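ATP-dependent RNA helicase HrpB (Escherichia coli, PDB 6EUD) hydrolyses ATP to ADP and phosphate as a DExH-box RNA helicase that binds single-stranded RNA. Local coordinates at residues A34-W39 against L156-T161; L56-P59 against A63-N66. One frame throughout, in Å; residues are numbered along the deposited sequence.

Followed from its N terminus, the chain leaves strand 26-29 and enters the nucleotide-binding loop that supplies residues 34-39 of contact 1. It next builds helix 40-45 and strand 53-57, and at the end of that strand contact 2 closes a very short loop, with residues 56-59 meeting 63-66 at the start of helix 61-74. Only much later, on strand 154-159, does the chain return to complete contact 1. The small loop therefore lies wholly within the large one. Both contacts rest on the same mostly parallel sheet of the ATP-binding domain, their centres 11 Å apart, and the DEFH box lies beside both.

Contact 1. Residues A34-W39 against L156-T161; sequences AGKSTW and LIMSAT
Lys36 meets Met158 and Ala160 where the P-loop (Walker A, helicase motif I) lies against the end of strand 154-159, which runs into the Ser-Ala-Thr sequence of helicase motif III. This is a junction of two helicase motifs in a RecA-like domain, and it is made by van der Waals packing. Lys36 is among the P-loop residues predicted to bind ATP.

Around the thioether, the Met158 chain extends from the strand toward the P-loop backbone, straight beyond CG. Its terminal CE lies 3.4 Å from Lys36 O, and SD is nearly as close to the same carbonyl oxygen. Met158 also packs on Leu28, Ile124 and Leu40.

A second patch is formed by the aliphatic part of the lysine. Lys36 CG sits between the backbone N and the carbonyl carbon (chi1 59°), and the extended run to CE brings that methylene alongside the Ala160 methyl.

The charged end is gripped elsewhere. A bend at the last torsion (chi4 58°) turns NZ away from the extended line of the chain, and it forms a salt bridge with Glu127 of the DEFH box. Lys36 NZ also makes a weak bond, 3.5 Å long, to Ser37 OG, which is hydrogen-bonded to Asp126. Just before that bend, Lys36 CE rests 4.0 Å from Ala160 CB.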
# COMPACT_ATOMS: atom_id res chain seq x y z
N ALA A 34 -18.04 -14.75 25.62
CA ALA A 34 -18.66 -14.14 26.79
C ALA A 34 -20.09 -13.69 26.48
O ALA A 34 -20.87 -13.43 27.39
CB ALA A 34 -17.82 -12.97 27.29
N GLY A 35 -20.42 -13.61 25.20
CA GLY A 35 -21.76 -13.26 24.78
C GLY A 35 -21.91 -11.80 24.41
O GLY A 35 -23.03 -11.28 24.36
N LYS A 36 -20.79 -11.13 24.16
CA LYS A 36 -20.83 -9.71 23.82
C LYS A 36 -21.60 -9.47 22.52
O LYS A 36 -22.16 -8.40 22.31
CB LYS A 36 -19.41 -9.14 23.71
CG LYS A 36 -18.54 -9.82 22.66
CD LYS A 36 -17.18 -9.13 22.53
CE LYS A 36 -16.25 -9.92 21.62
NZ LYS A 36 -16.83 -10.11 20.28
N SER A 37 -21.63 -10.50 21.67
CA SER A 37 -22.31 -10.44 20.38
C SER A 37 -23.71 -11.05 20.45
O SER A 37 -24.67 -10.52 19.87
CB SER A 37 -21.48 -11.17 19.32
OG SER A 37 -20.10 -10.85 19.44
N THR A 38 -23.82 -12.18 21.16
CA THR A 38 -25.03 -12.98 21.17
C THR A 38 -25.95 -12.66 22.35
O THR A 38 -26.89 -13.39 22.64
CB THR A 38 -24.69 -14.48 21.20
OG1 THR A 38 -23.74 -14.73 22.26
CG2 THR A 38 -24.08 -14.91 19.88
N TRP A 39 -25.67 -11.55 23.03
CA TRP A 39 -26.51 -11.16 24.14
C TRP A 39 -26.61 -9.66 24.22
O TRP A 39 -27.68 -9.10 24.02
CB TRP A 39 -25.97 -11.72 25.45
CG TRP A 39 -26.94 -11.61 26.59
CD1 TRP A 39 -28.04 -12.38 26.79
CD2 TRP A 39 -26.89 -10.68 27.68
NE1 TRP A 39 -28.69 -12.00 27.93
CE2 TRP A 39 -28.00 -10.96 28.51
CE3 TRP A 39 -26.02 -9.65 28.04
CZ2 TRP A 39 -28.26 -10.23 29.67
CZ3 TRP A 39 -26.29 -8.93 29.21
CH2 TRP A 39 -27.40 -9.23 30.01
N LEU A 156 -20.62 2.11 19.88
CA LEU A 156 -19.99 1.06 20.67
C LEU A 156 -18.97 0.23 19.89
O LEU A 156 -19.31 -0.49 18.95
CB LEU A 156 -21.04 0.13 21.26
CG LEU A 156 -20.48 -1.01 22.11
CD1 LEU A 156 -19.58 -0.47 23.22
CD2 LEU A 156 -21.61 -1.81 22.70
N ILE A 157 -17.72 0.31 20.29
CA ILE A 157 -16.69 -0.48 19.64
C ILE A 157 -16.32 -1.67 20.51
O ILE A 157 -15.86 -1.50 21.65
CB ILE A 157 -15.46 0.38 19.32
CG1 ILE A 157 -15.90 1.57 18.46
CG2 ILE A 157 -14.39 -0.44 18.60
CD1 ILE A 157 -14.81 2.55 18.17
N MET A 158 -16.54 -2.87 19.98
CA MET A 158 -16.28 -4.10 20.72
C MET A 158 -15.05 -4.80 20.21
O MET A 158 -14.94 -5.14 19.03
CB MET A 158 -17.47 -5.06 20.63
CG MET A 158 -18.76 -4.58 21.28
SD MET A 158 -20.00 -5.88 21.12
CE MET A 158 -21.39 -5.13 21.92
N SER A 159 -14.12 -5.03 21.11
CA SER A 159 -12.90 -5.74 20.80
C SER A 159 -12.80 -6.97 21.71
O SER A 159 -13.26 -6.94 22.86
CB SER A 159 -11.71 -4.80 20.99
OG SER A 159 -10.47 -5.45 20.76
N ALA A 160 -12.24 -8.05 21.20
CA ALA A 160 -12.10 -9.27 21.99
C ALA A 160 -10.73 -9.36 22.68
O ALA A 160 -10.51 -10.24 23.51
CB ALA A 160 -12.35 -10.51 21.12
N THR A 161 -9.82 -8.45 22.34
CA THR A 161 -8.49 -8.47 22.93
C THR A 161 -8.43 -7.49 24.07
O THR A 161 -9.04 -6.42 23.99
CB THR A 161 -7.37 -8.11 21.94
OG1 THR A 161 -7.42 -6.70 21.66
CG2 THR A 161 -7.51 -8.94 20.65

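Contact 2. Residues L56-P59 against A63-N66; sequences LLEP and AARN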
# COMPACT_ATOMS: atom_id res chain seq x y z
N LEU A 56 -25.31 -3.41 13.91
CA LEU A 56 -24.23 -4.28 14.36
C LEU A 56 -23.43 -4.82 13.19
O LEU A 56 -23.88 -5.76 12.50
CB LEU A 56 -24.80 -5.44 15.18
CG LEU A 56 -23.78 -6.44 15.74
CD1 LEU A 56 -22.79 -5.73 16.66
CD2 LEU A 56 -24.49 -7.57 16.47
N LEU A 57 -22.25 -4.23 12.97
CA LEU A 57 -21.34 -4.64 11.89
C LEU A 57 -20.58 -5.89 12.27
O LEU A 57 -20.02 -5.96 13.35
CB LEU A 57 -20.35 -3.52 11.54
CG LEU A 57 -19.27 -3.89 10.50
CD1 LEU A 57 -19.92 -4.19 9.16
CD2 LEU A 57 -18.21 -2.81 10.34
N GLU A 58 -20.56 -6.87 11.36
CA GLU A 58 -19.78 -8.08 11.56
C GLU A 58 -18.79 -8.24 10.41
O GLU A 58 -19.10 -7.89 9.28
CB GLU A 58 -20.70 -9.30 11.67
CG GLU A 58 -21.66 -9.25 12.86
CD GLU A 58 -20.96 -9.38 14.20
OE1 GLU A 58 -19.86 -9.98 14.23
OE2 GLU A 58 -21.50 -8.89 15.22
N PRO A 59 -17.59 -8.77 10.69
CA PRO A 59 -16.49 -8.77 9.70
C PRO A 59 -16.75 -9.66 8.50
O PRO A 59 -16.35 -9.30 7.40
CB PRO A 59 -15.31 -9.30 10.50
CG PRO A 59 -15.94 -10.18 11.56
CD PRO A 59 -17.25 -9.53 11.91
N ALA A 63 -20.12 -14.86 10.21
CA ALA A 63 -20.26 -14.33 11.55
C ALA A 63 -21.60 -13.63 11.71
O ALA A 63 -22.28 -13.78 12.73
CB ALA A 63 -19.11 -13.36 11.86
N ALA A 64 -21.96 -12.87 10.68
CA ALA A 64 -23.08 -11.94 10.74
C ALA A 64 -24.42 -12.62 10.93
O ALA A 64 -25.32 -12.06 11.57
CB ALA A 64 -23.13 -11.09 9.47
N ARG A 65 -24.57 -13.82 10.38
CA ARG A 65 -25.87 -14.46 10.46
C ARG A 65 -25.90 -15.41 11.64
O ARG A 65 -26.97 -15.80 12.10
CB ARG A 65 -26.20 -15.16 9.14
CG ARG A 65 -27.60 -15.77 9.12
CD ARG A 65 -27.93 -16.38 7.77
NE ARG A 65 -26.73 -16.65 7.00
CZ ARG A 65 -26.19 -17.86 6.86
NH1 ARG A 65 -26.74 -18.91 7.45
NH2 ARG A 65 -25.09 -18.01 6.13
N ASN A 66 -24.74 -15.75 12.18
CA ASN A 66 -24.69 -16.43 13.47
C ASN A 66 -25.24 -15.54 14.57
O ASN A 66 -26.06 -15.96 15.38
CB ASN A 66 -23.27 -16.87 13.80
CG ASN A 66 -22.93 -18.21 13.21
OD1 ASN A 66 -23.82 -19.01 12.94
ND2 ASN A 66 -21.65 -18.47 13.01
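Glu58 lies across Ala64 and Ala63 where the chain leaves strand 53-57 and turns into helix 61-74, and its side chain illustrates how the stem of an acidic residue can serve as packing while its tip faces a polar site. The backbones are close, with 5.1 Å between Glu58 CA and Ala64 CA. Glu58 CB comes first: it points at the helix and is 3.7 Å from Ala64 CB, with Ala64 CA equally near. Glu58 CG continues along the same residue, 3.7 Å from Ala64 CA and slightly farther from its methyl, so both methylene carbons of the glutamate lie against one alanine of the helix.

Here the chain bends. With CG beside the backbone N (chi1 -62°) and a second turn at chi2 (-68°), the carboxylate leaves the straight line toward Ala64 and swings to the P-loop side, near Ser37. Its OE1 passes the Ala63 methyl, with 4.2 Å between Glu58 OE1 and Ala63 CB, a loose contact between an oxygen and a methyl group. OE2 lies close to Asp126 OD1 of the DEFH box, bringing two acidic side chains together beside the P-loop; the Glu58 and Ser37 side chains are about 5 Å apart.

Next along the chain, Pro59 adds an apolar touch through its ring, its CD lying 4.3 Å from Ala63 CB. The Pro59 ring also meets Glu127 and Glu130. Thr103, just after strand 99-102, ties into both sides: its OG1 is hydrogen-bonded to Glu58 O, while Ala64 packs on it. A strand end, a tight connection and a following helix packed back on it form a beta-alpha unit of the RecA-like fold, and the Glu-Pro sequence followed by this helix is consistent with motif Ia of DEAH/RHA helicases.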